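Local coordinates for protein Eps1p (Saccharomyces cerevisiae, PDB 4TW5) that is a yeast protein of the thioredoxin superfamily, built from thioredoxin-like domains, at residues A44-W47 and M48-W51. Numbering follows the deposited sequence.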
ATOM      1  N   ALA A  44      40.813 -12.842  38.030  1.00 57.27           N
ATOM      2  CA  ALA A  44      40.614 -13.233  39.427  1.00 53.59           C
ATOM      3  C   ALA A  44      40.106 -12.128  40.369  1.00 56.24           C
ATOM      4  O   ALA A  44      39.165 -12.364  41.141  1.00 58.35           O
ATOM      5  CB  ALA A  44      41.911 -13.826  39.980  1.00 54.95           C
ATOM      6  N   PRO A  45      40.717 -10.928  40.336  1.00 54.30           N
ATOM      7  CA  PRO A  45      40.184  -9.919  41.262  1.00 54.29           C
ATOM      8  C   PRO A  45      38.838  -9.364  40.796  1.00 50.93           C
ATOM      9  O   PRO A  45      38.055  -8.904  41.617  1.00 50.25           O
ATOM     10  CB  PRO A  45      41.264  -8.838  41.261  1.00 43.94           C
ATOM     11  CG  PRO A  45      41.886  -8.953  39.924  1.00 50.58           C
ATOM     12  CD  PRO A  45      41.854 -10.405  39.553  1.00 56.20           C
ATOM     13  N   VAL A  46      38.597  -9.372  39.489  1.00 50.03           N
ATOM     14  CA  VAL A  46      37.305  -8.971  38.955  1.00 48.76           C
ATOM     15  C   VAL A  46      36.226  -9.960  39.373  1.00 47.25           C
ATOM     16  O   VAL A  46      35.119  -9.578  39.746  1.00 45.04           O
ATOM     17  CB  VAL A  46      37.348  -8.861  37.417  1.00 52.99           C
ATOM     18  CG1 VAL A  46      35.954  -9.044  36.804  1.00 51.89           C
ATOM     19  CG2 VAL A  46      37.977  -7.546  37.006  1.00 45.75           C
ATOM     20  N   TRP A  47      36.583 -11.236  39.364  1.00 49.26           N
ATOM     21  CA  TRP A  47      35.659 -12.288  39.745  1.00 44.36           C
ATOM     22  C   TRP A  47      35.177 -12.165  41.172  1.00 49.20           C
ATOM     23  O   TRP A  47      33.984 -12.313  41.444  1.00 48.77           O
ATOM     24  CB  TRP A  47      36.313 -13.648  39.571  1.00 44.89           C
ATOM     25  CG  TRP A  47      35.331 -14.753  39.556  1.00 48.58           C
ATOM     26  CD1 TRP A  47      34.934 -15.508  40.620  1.00 44.01           C
ATOM     27  CD2 TRP A  47      34.622 -15.256  38.418  1.00 40.70           C
ATOM     28  NE1 TRP A  47      34.023 -16.446  40.212  1.00 37.86           N
ATOM     29  CE2 TRP A  47      33.817 -16.312  38.863  1.00 36.26           C
ATOM     30  CE3 TRP A  47      34.596 -14.909  37.062  1.00 40.02           C
ATOM     31  CZ2 TRP A  47      32.968 -17.024  38.007  1.00 42.24           C
ATOM     32  CZ3 TRP A  47      33.766 -15.619  36.209  1.00 41.96           C
ATOM     33  CH2 TRP A  47      32.959 -16.665  36.684  1.00 37.76           C
ATOM     34  N   MET A  48      36.103 -11.884  42.082  1.00 45.33           N
ATOM     35  CA  MET A  48      35.757 -11.819  43.489  1.00 43.80           C
ATOM     36  C   MET A  48      34.911 -10.609  43.822  1.00 43.94           C
ATOM     37  O   MET A  48      34.060 -10.662  44.703  1.00 44.04           O
ATOM     38  CB  MET A  48      37.022 -11.810  44.341  1.00 49.79           C
ATOM     39  CG  MET A  48      37.910 -13.009  44.111  1.00 51.42           C
ATOM     40  SD  MET A  48      39.392 -12.975  45.124  1.00 61.35           S
ATOM     41  CE  MET A  48      40.334 -14.294  44.355  1.00 61.29           C
ATOM     42  N   GLU A  49      35.162  -9.498  43.151  1.00 42.59           N
ATOM     43  CA  GLU A  49      34.277  -8.359  43.319  1.00 45.19           C
ATOM     44  C   GLU A  49      32.917  -8.655  42.693  1.00 39.90           C
ATOM     45  O   GLU A  49      31.921  -8.159  43.188  1.00 39.80           O
ATOM     46  CB  GLU A  49      34.887  -7.076  42.778  1.00 46.68           C
ATOM     47  CG  GLU A  49      35.066  -7.006  41.309  1.00 51.37           C
ATOM     48  CD  GLU A  49      36.010  -5.892  40.950  1.00 60.86           C
ATOM     49  OE1 GLU A  49      36.244  -5.012  41.820  1.00 54.86           O
ATOM     50  OE2 GLU A  49      36.519  -5.906  39.810  1.00 62.47           O
ATOM     51  N   THR A  50      32.899  -9.389  41.570  1.00 35.34           N
ATOM     52  CA  THR A  50      31.653  -9.796  40.918  1.00 36.99           C
ATOM     53  C   THR A  50      30.824 -10.577  41.924  1.00 38.76           C
ATOM     54  O   THR A  50      29.681 -10.218  42.256  1.00 35.34           O
ATOM     55  CB  THR A  50      31.903 -10.687  39.685  1.00 42.31           C
ATOM     56  OG1 THR A  50      32.544  -9.933  38.652  1.00 40.29           O
ATOM     57  CG2 THR A  50      30.580 -11.277  39.144  1.00 39.07           C
ATOM     58  N   TRP A  51      31.455 -11.624  42.440  1.00 36.01           N
ATOM     59  CA  TRP A  51      30.877 -12.466  43.458  1.00 36.50           C
ATOM     60  C   TRP A  51      30.350 -11.684  44.629  1.00 41.48           C
ATOM     61  O   TRP A  51      29.262 -11.968  45.128  1.00 38.60           O
ATOM     62  CB  TRP A  51      31.898 -13.462  43.952  1.00 40.97           C
ATOM     63  CG  TRP A  51      31.363 -14.369  45.001  1.00 40.55           C
ATOM     64  CD1 TRP A  51      30.761 -15.575  44.814  1.00 41.07           C
ATOM     65  CD2 TRP A  51      31.418 -14.162  46.415  1.00 42.64           C
ATOM     66  NE1 TRP A  51      30.423 -16.131  46.026  1.00 37.44           N
ATOM     67  CE2 TRP A  51      30.824 -15.283  47.024  1.00 43.64           C
ATOM     68  CE3 TRP A  51      31.911 -13.136  47.223  1.00 41.30           C
ATOM     69  CZ2 TRP A  51      30.710 -15.405  48.404  1.00 45.53           C
ATOM     70  CZ3 TRP A  51      31.794 -13.255  48.586  1.00 46.30           C
ATOM     71  CH2 TRP A  51      31.198 -14.381  49.167  1.00 50.63           C
TER
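Thr50 turns back on the preceding turn of helix 44-53 and grips the carbonyl of Val46 twice. Its backbone N donates at 2.9 Å to Val46 O, tilted a little from the carbonyl plane, while its OG1 donates to Val46 O at 2.8 Å from above that plane, 42° out of it. With OG1 anti to its own carbonyl carbon (chi1 -67°), the hydroxyl hangs beside the backbone N, and both donors reach one oxygen. Glu49 also reaches back, but by a different turn: CG sits between the backbone N and carbonyl carbon (chi1 68°), and the extended chain brings OE2 across Val46, 3.3 Å from Val46 CA and close to CG2. Met48, equally extended, passes alongside Ala44, its CG 3.3 Å from Ala44 O. The two tryptophans diverge from the backbone bond that joins them, Trp51 N to Trp47 O at 2.8 Å and nearly straight. Trp47 packs on strands 27-33 and 63-69 and on Leu110, whereas Trp51 meets Phe10, which Met48 also touches, edge-to-face. These contacts belong to the helix that follows the Cys37-Cys40 disulfide in a thioredoxin fold. The doubly held Val46 carbonyl implies that the hydroxyl hydrogen of the buried Thr50 is used within its own helix, while the threonine packs against Phe65, Leu110 and Ile111.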